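Local coordinates for protein arylmalonate decarboxylase (Bordetella bronchiseptica, PDB 3IXL) that catalyses the decarboxylation of 2-aryl-2-methylmalonates to 2-arylpropionates with release of carbon dioxide, at residues A[11-14]-A[20-23]; A[31-36]-A[218-223]; A[73-78]-A[124-129]; A[120-125]-A[136-141]; A[166-171]-A[201-206]. The protein carries 2 engineered substitutions. All coordinates share one frame; numbering follows the deposited sequence.

Interaction 1 of 5, residues A[11-14]-A[20-23]. With PAC (2-phenylacetic acid), chain C.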
# COMPACT_ATOMS: atom_id res chain seq x y z
N MET A 11 9.28 5.98 -6.51
CA MET A 11 8.76 5.37 -5.27
C MET A 11 9.69 5.58 -4.10
O MET A 11 10.88 5.28 -4.19
CB MET A 11 8.50 3.89 -5.50
CG MET A 11 7.35 3.68 -6.47
SD MET A 11 6.93 1.96 -6.75
CE MET A 11 5.27 2.18 -7.41
N ILE A 12 9.16 6.10 -3.00
CA ILE A 12 9.89 6.22 -1.75
C ILE A 12 9.56 4.97 -0.94
O ILE A 12 8.38 4.72 -0.65
CB ILE A 12 9.49 7.50 -0.98
CG1 ILE A 12 9.71 8.75 -1.84
CG2 ILE A 12 10.30 7.60 0.31
CD1 ILE A 12 9.07 10.00 -1.26
N VAL A 13 10.58 4.18 -0.60
CA VAL A 13 10.36 2.86 0.02
C VAL A 13 11.02 2.77 1.39
O VAL A 13 12.02 3.44 1.63
CB VAL A 13 10.86 1.72 -0.91
CG1 VAL A 13 10.12 1.74 -2.25
CG2 VAL A 13 12.38 1.79 -1.15
N PRO A 14 10.45 1.99 2.33
CA PRO A 14 11.09 1.85 3.65
C PRO A 14 12.55 1.35 3.73
O PRO A 14 13.33 1.95 4.48
CB PRO A 14 10.12 0.95 4.42
CG PRO A 14 8.78 1.23 3.76
CD PRO A 14 9.12 1.34 2.29
N VAL A 20 13.13 -1.07 -5.90
CA VAL A 20 11.78 -1.06 -6.42
C VAL A 20 11.10 -2.30 -5.83
O VAL A 20 11.63 -3.41 -5.92
CB VAL A 20 11.76 -1.11 -7.97
CG1 VAL A 20 10.32 -1.18 -8.48
CG2 VAL A 20 12.47 0.10 -8.57
N PRO A 21 9.92 -2.11 -5.21
CA PRO A 21 9.24 -3.30 -4.68
C PRO A 21 9.02 -4.34 -5.77
O PRO A 21 8.73 -4.00 -6.92
CB PRO A 21 7.93 -2.74 -4.13
CG PRO A 21 8.22 -1.28 -3.84
CD PRO A 21 9.19 -0.87 -4.93
N ALA A 22 9.18 -5.61 -5.41
CA ALA A 22 9.21 -6.71 -6.37
C ALA A 22 7.94 -6.86 -7.21
O ALA A 22 7.97 -7.41 -8.32
CB ALA A 22 9.54 -8.02 -5.66
N ASP A 23 6.82 -6.37 -6.70
CA ASP A 23 5.56 -6.53 -7.42
C ASP A 23 5.53 -5.81 -8.77
O ASP A 23 4.78 -6.21 -9.66
CB ASP A 23 4.39 -6.07 -6.56
CG ASP A 23 4.12 -7.00 -5.39
OD1 ASP A 23 4.75 -8.08 -5.26
OD2 ASP A 23 3.26 -6.63 -4.57
C1 PAC C . 3.50 -0.68 5.45
C2 PAC C . 4.91 -1.06 5.88
C1' PAC C . 5.94 -1.49 4.86
C2' PAC C . 6.93 -2.37 5.32
C3' PAC C . 7.94 -2.82 4.48
C4' PAC C . 7.97 -2.38 3.16
C5' PAC C . 6.99 -1.51 2.68
C6' PAC C . 5.98 -1.05 3.53
O1 PAC C . 3.11 -0.73 4.25
O2 PAC C . 2.75 -0.29 6.39
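Where the parallel strand 8-13 runs out toward the ligand pocket, Met11 and Val13 receive the ring of Pro21, which lies in the loop leading to helix 23-27. Both strand residues point their side chains to this loop, as alternate residues of an extended strand do, while Ile12 between them faces the other way and packs on helix 55-64. The thioether sulphur does the touching for Met11: SD lies 4.1 Å from Pro21 CD. With CG beside the backbone N (chi1 -68°) and the chain extended beyond it, Met11 stretches out from the strand far enough to meet the ring. Val13 uses one branch, CG1, which is equally close to two ring carbons, 3.9 Å from Pro21 CD and 3.9 Å from Pro21 CG. The contact is therefore wholly apolar, and its two strand side chains converge on the same end of the proline ring. Phe216 of helix 211-222 touches both Met11 and Pro21, so the loop is held between the first strand and that helix. The strand also delivers Pro14 to the pocket immediately after Val13. Its ring covers one face of the phenyl group of bound 2-phenylacetic acid, an approach consistent with CH-pi contact: Pro14 CG stands 3.4 Å from C5' of the ligand, and Pro14 CD lies 3.6 Å from that same ring carbon.

Interaction 2 of 5, residues A[31-36]-A[218-223]; sequences LPFIAS and DAVRLA
Leu31 and Phe33 both close on Val220, the one valine branch CG2 receiving the two side chains. Leu31 lies just before strand 33-37, and its CG takes the position beside the backbone N (chi1 -64°). The second torsion is extended, which carries CD1 forward to the helix, 3.7 Å from Val220 CG2 and 4.1 Å from Val220 CG1. With CG1 anti to the backbone N (chi1 171°) and CG2 beside it, Val220 presents both methyls to Leu31 CD1, CG2 the nearer. Phe33 leaves the strand pointing past the helix rather than straight at it, yet its ring reaches across, bringing CZ within 4.3 Å of Val220 CG2. The methyl sits at the rim of the ring, near its plane, so the phenyl face takes no part in this meeting. On another side of the helix, Arg221 turns its guanidinium side-on to Asp218 in a salt bridge: NE, at 3.0 Å, and NH1, at 2.8 Å, both grip Asp218 OD2, coming from the same face of the carboxylate and out of its plane. Asn110 ND2 also hydrogen-bonds OD2, and Thr102 OG1 hydrogen-bonds OD1. Ile9 of strand 8-13 touches Phe33 and Val220 alike, and Phe33 packs edge-to-face with Phe216, so helix 211-222 lies against the edge strand 33-37 and its inner neighbour 8-13.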
# COMPACT_ATOMS: atom_id res chain seq x y z
N LEU A 31 6.73 -1.07 -17.60
CA LEU A 31 6.82 0.28 -17.05
C LEU A 31 8.10 0.45 -16.23
O LEU A 31 8.49 -0.47 -15.51
CB LEU A 31 5.60 0.60 -16.19
CG LEU A 31 4.24 0.65 -16.87
CD1 LEU A 31 3.24 1.22 -15.88
CD2 LEU A 31 4.25 1.48 -18.15
N PRO A 32 8.76 1.62 -16.36
CA PRO A 32 9.95 1.91 -15.56
C PRO A 32 9.61 2.50 -14.18
O PRO A 32 8.83 3.46 -14.07
CB PRO A 32 10.69 2.95 -16.40
CG PRO A 32 9.59 3.69 -17.12
CD PRO A 32 8.47 2.69 -17.33
N PHE A 33 10.20 1.91 -13.16
CA PHE A 33 10.06 2.41 -11.79
C PHE A 33 11.43 2.71 -11.24
O PHE A 33 12.38 1.97 -11.50
CB PHE A 33 9.38 1.36 -10.90
CG PHE A 33 7.98 1.04 -11.32
CD1 PHE A 33 7.73 -0.05 -12.16
CD2 PHE A 33 6.91 1.81 -10.90
CE1 PHE A 33 6.44 -0.36 -12.57
CE2 PHE A 33 5.60 1.51 -11.30
CZ PHE A 33 5.37 0.44 -12.14
N ILE A 34 11.55 3.80 -10.48
CA ILE A 34 12.77 4.12 -9.76
C ILE A 34 12.42 4.33 -8.31
O ILE A 34 11.27 4.68 -8.00
CB ILE A 34 13.51 5.36 -10.35
CG1 ILE A 34 12.61 6.60 -10.35
CG2 ILE A 34 14.06 5.03 -11.75
CD1 ILE A 34 13.34 7.90 -10.72
N ALA A 35 13.38 4.10 -7.42
CA ALA A 35 13.08 4.13 -5.99
C ALA A 35 14.19 4.77 -5.20
O ALA A 35 15.33 4.87 -5.66
CB ALA A 35 12.77 2.73 -5.47
N SER A 36 13.82 5.22 -4.01
CA SER A 36 14.74 5.86 -3.09
C SER A 36 14.34 5.39 -1.70
O SER A 36 13.16 5.41 -1.34
CB SER A 36 14.65 7.38 -3.24
OG SER A 36 15.70 8.01 -2.53
N ASP A 218 -2.17 2.60 -8.06
CA ASP A 218 -2.47 4.00 -7.79
C ASP A 218 -1.43 4.93 -8.40
O ASP A 218 -1.77 6.01 -8.90
CB ASP A 218 -2.56 4.18 -6.28
CG ASP A 218 -2.75 5.61 -5.86
OD1 ASP A 218 -1.80 6.18 -5.26
OD2 ASP A 218 -3.86 6.15 -6.08
N ALA A 219 -0.16 4.53 -8.35
CA ALA A 219 0.91 5.32 -8.97
C ALA A 219 0.74 5.35 -10.49
O ALA A 219 0.91 6.40 -11.12
CB ALA A 219 2.27 4.75 -8.60
N VAL A 220 0.38 4.21 -11.06
CA VAL A 220 0.16 4.13 -12.51
C VAL A 220 -1.07 4.95 -12.90
O VAL A 220 -1.08 5.62 -13.94
CB VAL A 220 0.05 2.66 -12.97
CG1 VAL A 220 -0.39 2.56 -14.41
CG2 VAL A 220 1.39 1.96 -12.78
N ARG A 221 -2.09 4.91 -12.05
CA ARG A 221 -3.27 5.78 -12.19
C ARG A 221 -2.85 7.25 -12.30
O ARG A 221 -3.26 7.96 -13.22
CB ARG A 221 -4.21 5.59 -11.00
CG ARG A 221 -5.39 6.57 -10.96
CD ARG A 221 -6.08 6.59 -9.61
NE ARG A 221 -5.21 7.09 -8.54
CZ ARG A 221 -4.95 8.38 -8.29
NH1 ARG A 221 -4.16 8.71 -7.27
NH2 ARG A 221 -5.46 9.34 -9.07
N LEU A 222 -2.01 7.69 -11.36
CA LEU A 222 -1.56 9.08 -11.29
C LEU A 222 -0.72 9.49 -12.48
O LEU A 222 -0.69 10.67 -12.84
CB LEU A 222 -0.76 9.31 -10.01
CG LEU A 222 -1.36 10.17 -8.90
CD1 LEU A 222 -0.22 10.67 -8.05
CD2 LEU A 222 -2.16 11.35 -9.46
N ALA A 223 -0.01 8.52 -13.06
CA ALA A 223 0.81 8.75 -14.25
C ALA A 223 -0.03 9.06 -15.50
O ALA A 223 0.49 9.55 -16.50
CB ALA A 223 1.73 7.55 -14.50

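Interaction 3 of 5, residues A[73-78]-A[124-129]; sequences MCTSLS and TAYIDD. Engineered in segment 73-78: Cys74 (natural residue Gly). With PAC (2-phenylacetic acid), chain C.
Thr75 and Tyr126 meet at the tyrosine hydroxyl, and by packing alone the two segments touch lightly: Thr75 CB is 3.6 Å from Tyr126 OH, and Ser76 OG approaches Tyr126 CE2 obliquely. Hydrogen bonding to 2-phenylacetic acid is what unites them. One carboxylate oxygen, O1, accepts from Thr75 N at 3.0 Å (161° at the hydrogen) and from Thr75 OG1 at 2.8 Å. The other, O2, takes three bonds from these segments: from Ser76 N, from Ser76 OG at 2.7 Å and from Tyr126 OH at 2.7 Å, the last from a ring whose edge faces it. Gly189 N also hydrogen-bonds the ligand. Outside bonds of Thr75 OG1 with Ser211, Ser76 OG with Tyr48 and Tyr126 OH with Ser187 probably help to orient the hydroxyls. A further bond closes the start of helix 75-79. Cys74, an engineered residue where the natural chain has glycine, occupies the N-cap, and its SG accepts from Leu77 N at 3.3 Å. The same sulphur lies 3.5 Å from ligand C2. Thr124 OG1 accepts from Tyr126 N in an ST turn. A carboxylate bound by successive backbone N-H groups at a helix N-terminus, with hydroxyls completing the grip, matches the dioxyanion hole of arylmalonate decarboxylases.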
# COMPACT_ATOMS: atom_id res chain seq x y z
N MET A 73 5.60 4.72 -0.81
CA MET A 73 5.16 3.33 -0.83
C MET A 73 5.26 2.66 0.54
O MET A 73 5.95 1.64 0.72
CB MET A 73 5.92 2.56 -1.91
CG MET A 73 5.53 2.99 -3.32
SD MET A 73 3.90 2.41 -3.84
CE MET A 73 4.32 0.68 -4.15
N CYS A 74 4.57 3.25 1.51
CA CYS A 74 4.41 2.66 2.84
C CYS A 74 3.07 3.08 3.39
O CYS A 74 2.75 4.26 3.44
CB CYS A 74 5.52 3.11 3.79
SG CYS A 74 5.35 2.38 5.45
N THR A 75 2.25 2.09 3.75
CA THR A 75 0.90 2.34 4.22
C THR A 75 0.97 2.99 5.60
O THR A 75 0.43 4.08 5.82
CB THR A 75 0.06 1.03 4.30
OG1 THR A 75 0.56 0.06 3.37
CG2 THR A 75 -1.41 1.31 4.02
N SER A 76 1.66 2.33 6.52
CA SER A 76 1.65 2.78 7.91
C SER A 76 2.38 4.11 8.13
O SER A 76 1.96 4.91 8.96
CB SER A 76 2.11 1.67 8.86
OG SER A 76 3.39 1.19 8.52
N LEU A 77 3.45 4.35 7.38
CA LEU A 77 4.15 5.63 7.47
C LEU A 77 3.20 6.76 7.09
O LEU A 77 3.33 7.89 7.60
CB LEU A 77 5.36 5.63 6.54
CG LEU A 77 6.54 6.56 6.64
CD1 LEU A 77 7.01 6.77 8.06
CD2 LEU A 77 7.63 5.87 5.86
N SER A 78 2.25 6.47 6.20
CA SER A 78 1.30 7.47 5.74
C SER A 78 -0.03 7.54 6.51
O SER A 78 -0.69 8.57 6.46
CB SER A 78 1.08 7.39 4.22
OG SER A 78 0.68 6.10 3.78
N THR A 124 -3.66 -7.93 8.41
CA THR A 124 -2.46 -7.07 8.40
C THR A 124 -1.22 -7.79 8.92
O THR A 124 -1.32 -8.84 9.57
CB THR A 124 -2.62 -5.80 9.24
OG1 THR A 124 -2.26 -6.10 10.60
CG2 THR A 124 -4.03 -5.22 9.16
N ALA A 125 -0.06 -7.18 8.66
CA ALA A 125 1.20 -7.70 9.12
C ALA A 125 1.55 -7.17 10.52
O ALA A 125 2.51 -7.63 11.11
CB ALA A 125 2.31 -7.33 8.14
N TYR A 126 0.76 -6.21 11.02
CA TYR A 126 1.23 -5.31 12.09
C TYR A 126 0.95 -5.73 13.52
O TYR A 126 0.12 -6.61 13.78
CB TYR A 126 0.60 -3.93 11.93
CG TYR A 126 0.56 -3.33 10.55
CD1 TYR A 126 -0.65 -2.92 9.99
CD2 TYR A 126 1.73 -3.10 9.84
CE1 TYR A 126 -0.69 -2.33 8.74
CE2 TYR A 126 1.70 -2.51 8.58
CZ TYR A 126 0.48 -2.12 8.04
OH TYR A 126 0.41 -1.52 6.80
N ILE A 127 1.63 -5.04 14.43
CA ILE A 127 1.26 -5.05 15.86
C ILE A 127 0.06 -4.12 16.10
O ILE A 127 -0.25 -3.26 15.27
CB ILE A 127 2.45 -4.71 16.81
CG1 ILE A 127 3.01 -3.31 16.53
CG2 ILE A 127 3.54 -5.78 16.68
CD1 ILE A 127 4.03 -2.83 17.59
N ASP A 128 -0.59 -4.27 17.25
CA ASP A 128 -1.90 -3.66 17.45
C ASP A 128 -1.97 -2.14 17.54
O ASP A 128 -3.00 -1.56 17.18
CB ASP A 128 -2.65 -4.32 18.61
CG ASP A 128 -3.26 -5.65 18.22
OD1 ASP A 128 -3.39 -5.94 17.00
OD2 ASP A 128 -3.63 -6.42 19.14
N ASP A 129 -0.91 -1.49 17.99
CA ASP A 129 -0.92 -0.02 17.97
C ASP A 129 -1.10 0.45 16.53
O ASP A 129 -1.87 1.38 16.26
CB ASP A 129 0.35 0.59 18.57
CG ASP A 129 0.32 2.12 18.63
OD1 ASP A 129 -0.77 2.72 18.71
OD2 ASP A 129 1.41 2.72 18.61
C1 PAC C . 3.50 -0.68 5.45
C2 PAC C . 4.91 -1.06 5.88
C1' PAC C . 5.94 -1.49 4.86
C2' PAC C . 6.93 -2.37 5.32
C3' PAC C . 7.94 -2.82 4.48
C4' PAC C . 7.97 -2.38 3.16
C5' PAC C . 6.99 -1.51 2.68
C6' PAC C . 5.98 -1.05 3.53
O1 PAC C . 3.11 -0.73 4.25
O2 PAC C . 2.75 -0.29 6.39

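Interaction 4 of 5, residues A[120-125]-A[136-141]; sequences VALATA and AFLAEE
Leu138 sets its CG beside the backbone N (chi1 -63°), and a nearly extended second torsion then sends CD1 out from helix 128-140 to strand 119-124, where it meets Leu122 and Val120. Leu122 likewise has CG beside its backbone N (chi1 -51°), which turns CD2 to the incoming leucine. Those two methyls make the tighter approach: Leu122 CD2 lies 3.6 Å from Leu138 CD1, the side chains sliding past each other in opposite directions. Val120, two residues earlier and so on the same face of the strand, offers CG1, the branch lying between its backbone N and carbonyl carbon. That methyl stands 4.2 Å from Leu138 CD1, with the two side chains at about a right angle. A single methyl of the helix is thus shared by two strand residues. The contact belongs to the beta-alpha-beta unit of strand 119-124, helix 128-140 and strand 144-145. Leu185 of strand 183-187 touches both Val120 and Leu122, Leu112 of helix 104-114 touches Val120, and Leu143 packs on Leu138. With aliphatic carbon alone at the interface and all three residues buried, the helix is joined to the sheet here by close packing and the exclusion of water, without directional polar bonds.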
# COMPACT_ATOMS: atom_id res chain seq x y z
N VAL A 120 -15.00 -3.21 5.65
CA VAL A 120 -13.74 -3.80 5.25
C VAL A 120 -13.10 -4.60 6.38
O VAL A 120 -12.85 -4.08 7.46
CB VAL A 120 -12.77 -2.70 4.70
CG1 VAL A 120 -12.48 -1.60 5.73
CG2 VAL A 120 -11.48 -3.33 4.16
N ALA A 121 -12.88 -5.89 6.12
CA ALA A 121 -12.16 -6.74 7.05
C ALA A 121 -10.67 -6.46 6.89
O ALA A 121 -10.20 -6.26 5.76
CB ALA A 121 -12.46 -8.20 6.77
N LEU A 122 -9.93 -6.46 8.00
CA LEU A 122 -8.50 -6.14 7.98
C LEU A 122 -7.65 -7.38 8.21
O LEU A 122 -7.83 -8.10 9.19
CB LEU A 122 -8.17 -5.11 9.06
CG LEU A 122 -9.00 -3.82 9.12
CD1 LEU A 122 -8.52 -2.89 10.25
CD2 LEU A 122 -9.01 -3.11 7.78
N ALA A 123 -6.71 -7.62 7.29
CA ALA A 123 -5.75 -8.71 7.42
C ALA A 123 -4.41 -8.01 7.32
O ALA A 123 -4.07 -7.51 6.24
CB ALA A 123 -5.92 -9.71 6.28
N THR A 124 -3.66 -7.93 8.41
CA THR A 124 -2.46 -7.07 8.40
C THR A 124 -1.22 -7.79 8.92
O THR A 124 -1.32 -8.84 9.57
CB THR A 124 -2.62 -5.80 9.24
OG1 THR A 124 -2.26 -6.10 10.60
CG2 THR A 124 -4.03 -5.22 9.16
N ALA A 125 -0.06 -7.18 8.66
CA ALA A 125 1.20 -7.70 9.12
C ALA A 125 1.55 -7.17 10.52
O ALA A 125 2.51 -7.63 11.11
CB ALA A 125 2.31 -7.33 8.14
N ALA A 136 -8.60 3.59 12.77
CA ALA A 136 -8.98 4.99 12.98
C ALA A 136 -8.91 5.79 11.68
O ALA A 136 -9.80 6.61 11.38
CB ALA A 136 -8.13 5.63 14.06
N PHE A 137 -7.84 5.57 10.91
CA PHE A 137 -7.66 6.20 9.60
C PHE A 137 -8.82 5.86 8.67
O PHE A 137 -9.42 6.75 8.05
CB PHE A 137 -6.32 5.77 8.99
CG PHE A 137 -6.12 6.21 7.57
CD1 PHE A 137 -5.68 7.51 7.27
CD2 PHE A 137 -6.34 5.33 6.52
CE1 PHE A 137 -5.50 7.91 5.94
CE2 PHE A 137 -6.15 5.73 5.20
CZ PHE A 137 -5.73 7.02 4.91
N LEU A 138 -9.14 4.57 8.57
CA LEU A 138 -10.23 4.15 7.69
C LEU A 138 -11.57 4.76 8.10
O LEU A 138 -12.32 5.23 7.25
CB LEU A 138 -10.32 2.62 7.60
CG LEU A 138 -9.09 1.92 7.00
CD1 LEU A 138 -9.18 0.42 7.26
CD2 LEU A 138 -8.96 2.19 5.51
N ALA A 139 -11.84 4.79 9.41
CA ALA A 139 -13.06 5.42 9.92
C ALA A 139 -13.12 6.92 9.61
O ALA A 139 -14.18 7.44 9.25
CB ALA A 139 -13.21 5.17 11.41
N GLU A 140 -11.98 7.61 9.73
CA GLU A 140 -11.90 9.03 9.36
C GLU A 140 -12.26 9.24 7.90
O GLU A 140 -12.76 10.31 7.52
CB GLU A 140 -10.49 9.58 9.60
CG GLU A 140 -10.14 9.91 11.04
CD GLU A 140 -8.73 10.50 11.17
OE1 GLU A 140 -8.57 11.56 11.81
OE2 GLU A 140 -7.78 9.90 10.63
N GLU A 141 -12.00 8.23 7.08
CA GLU A 141 -12.22 8.29 5.64
C GLU A 141 -13.54 7.66 5.22
O GLU A 141 -13.73 7.31 4.05
CB GLU A 141 -11.03 7.65 4.91
CG GLU A 141 -9.75 8.47 5.01
CD GLU A 141 -9.73 9.67 4.06
OE1 GLU A 141 -10.66 9.81 3.23
OE2 GLU A 141 -8.76 10.45 4.12

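Interaction 5 of 5, residues A[166-171]-A[201-206]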
# COMPACT_ATOMS: atom_id res chain seq x y z
N THR A 166 -0.01 -18.65 4.12
CA THR A 166 -0.23 -17.96 5.38
C THR A 166 -1.08 -16.70 5.15
O THR A 166 -1.98 -16.39 5.92
CB THR A 166 1.10 -17.59 6.05
OG1 THR A 166 1.78 -18.80 6.42
CG2 THR A 166 0.90 -16.72 7.29
N LEU A 167 -0.79 -15.99 4.06
CA LEU A 167 -1.53 -14.77 3.75
C LEU A 167 -2.97 -15.07 3.31
O LEU A 167 -3.90 -14.35 3.70
CB LEU A 167 -0.81 -13.95 2.68
CG LEU A 167 0.56 -13.41 3.10
CD1 LEU A 167 1.31 -12.87 1.90
CD2 LEU A 167 0.39 -12.35 4.19
N VAL A 168 -3.16 -16.13 2.54
CA VAL A 168 -4.51 -16.54 2.17
C VAL A 168 -5.33 -16.86 3.43
O VAL A 168 -6.47 -16.43 3.58
CB VAL A 168 -4.51 -17.77 1.21
CG1 VAL A 168 -5.93 -18.35 1.04
CG2 VAL A 168 -3.91 -17.40 -0.15
N ASP A 169 -4.72 -17.63 4.32
CA ASP A 169 -5.39 -18.01 5.56
C ASP A 169 -5.70 -16.79 6.45
O ASP A 169 -6.77 -16.73 7.06
CB ASP A 169 -4.53 -19.00 6.33
CG ASP A 169 -5.10 -19.33 7.67
OD1 ASP A 169 -6.13 -20.05 7.71
OD2 ASP A 169 -4.53 -18.86 8.68
N LEU A 170 -4.77 -15.84 6.51
CA LEU A 170 -5.00 -14.61 7.28
C LEU A 170 -6.23 -13.85 6.78
O LEU A 170 -7.05 -13.38 7.57
CB LEU A 170 -3.77 -13.72 7.18
CG LEU A 170 -3.75 -12.46 8.04
CD1 LEU A 170 -3.62 -12.79 9.53
CD2 LEU A 170 -2.61 -11.54 7.59
N CYS A 171 -6.34 -13.71 5.46
CA CYS A 171 -7.50 -13.04 4.86
C CYS A 171 -8.80 -13.78 5.13
O CYS A 171 -9.80 -13.15 5.47
CB CYS A 171 -7.30 -12.91 3.36
SG CYS A 171 -6.03 -11.72 2.88
N GLU A 201 -9.87 -14.04 -3.43
CA GLU A 201 -11.04 -13.58 -4.18
C GLU A 201 -11.86 -14.75 -4.74
O GLU A 201 -13.10 -14.71 -4.70
CB GLU A 201 -10.63 -12.60 -5.29
CG GLU A 201 -10.12 -11.26 -4.72
CD GLU A 201 -9.84 -10.20 -5.77
OE1 GLU A 201 -9.72 -10.54 -6.97
OE2 GLU A 201 -9.71 -9.02 -5.37
N ARG A 202 -11.17 -15.78 -5.23
CA ARG A 202 -11.81 -17.00 -5.74
C ARG A 202 -12.62 -17.68 -4.63
O ARG A 202 -13.78 -18.05 -4.83
CB ARG A 202 -10.75 -17.97 -6.27
CG ARG A 202 -11.30 -19.27 -6.86
CD ARG A 202 -10.18 -20.32 -7.05
NE ARG A 202 -9.68 -20.90 -5.80
CZ ARG A 202 -10.27 -21.89 -5.13
NH1 ARG A 202 -11.40 -22.41 -5.58
NH2 ARG A 202 -9.73 -22.34 -4.01
N ARG A 203 -11.99 -17.87 -3.48
CA ARG A 203 -12.61 -18.62 -2.39
C ARG A 203 -13.76 -17.89 -1.71
O ARG A 203 -14.75 -18.51 -1.32
CB ARG A 203 -11.57 -19.02 -1.36
CG ARG A 203 -10.63 -20.12 -1.83
CD ARG A 203 -9.66 -20.52 -0.74
NE ARG A 203 -10.33 -20.85 0.52
CZ ARG A 203 -9.71 -21.14 1.66
NH1 ARG A 203 -8.38 -21.16 1.71
NH2 ARG A 203 -10.41 -21.42 2.75
N LEU A 204 -13.64 -16.57 -1.57
CA LEU A 204 -14.60 -15.81 -0.79
C LEU A 204 -15.62 -15.03 -1.60
O LEU A 204 -16.69 -14.70 -1.09
CB LEU A 204 -13.88 -14.87 0.19
CG LEU A 204 -12.90 -15.52 1.16
CD1 LEU A 204 -12.27 -14.48 2.06
CD2 LEU A 204 -13.59 -16.61 1.98
N GLY A 205 -15.29 -14.71 -2.85
CA GLY A 205 -16.20 -13.95 -3.71
C GLY A 205 -16.31 -12.48 -3.32
O GLY A 205 -17.29 -11.81 -3.68
N VAL A 206 -15.33 -11.99 -2.58
CA VAL A 206 -15.22 -10.56 -2.27
C VAL A 206 -13.85 -10.07 -2.72
O VAL A 206 -12.91 -10.87 -2.83
CB VAL A 206 -15.45 -10.24 -0.76
CG1 VAL A 206 -16.84 -10.72 -0.30
CG2 VAL A 206 -14.35 -10.86 0.11
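Helices 164-176 and 196-204 come side by side with the CA atoms of Val168 and Arg203, and likewise those of Cys171 and Leu204, 9.5 Å apart, close to the end of the second helix, where Gly205 leaves helical geometry with a positive phi of 73°. The polar tip of Arg203 makes the nearer side-chain contact. Its first torsion puts CG beside the backbone N and the chain bends at the third (chi3 52°). The side chains of Arg203 and Val168 cross at about a right angle, and NH1 comes to 3.8 Å from Val168 CG1, which meets the guanidinium obliquely. This is packing between a charged group and an aliphatic branch where Arg203 is exposed to solvent. Asp169 OD1 carries the opposite charge but lies 6.5 Å from Arg203 NH1, so any attraction would be long-range; Asp169 has a salt bridge with Arg173 of its own helix. One position farther on, Leu204 turns inward. Its CD1 lies 4.4 Å from Cys171 O, a looser approach to the main chain of the first helix. On the sheet side, Ile184 of strand 183-187 touches both Cys171 and Leu204. Two neighbouring helices packed together over the same inner strand are typical of the helical layer of an alpha/beta domain built on a parallel sheet.

In the fold
Interactions 1 and 2 share the first parallel sheet, whose neighbouring strands 8-13 and 33-37 pair through Met11 N to Ile34 O, whereas interaction 4 packs a helix on the second sheet and interaction 5 joins two helices beside it. Interaction 3 reaches both halves and contributes, with Pro14 of interaction 1, to the ligand pocket. Interactions 1, 3 and 4 are buried, and interactions 2 and 5 are only partly so. Chemistry follows place: aliphatic or proline packing fills the interiors, hydrogen bonds from both segments converge on the bound carboxylate in interaction 3, and an arginine nitrogen rests against a valine methyl at the solvent-exposed side of interaction 5. Interactions 3 and 4 overlap at Thr124 and Ala125, and Leu170 touches Thr124.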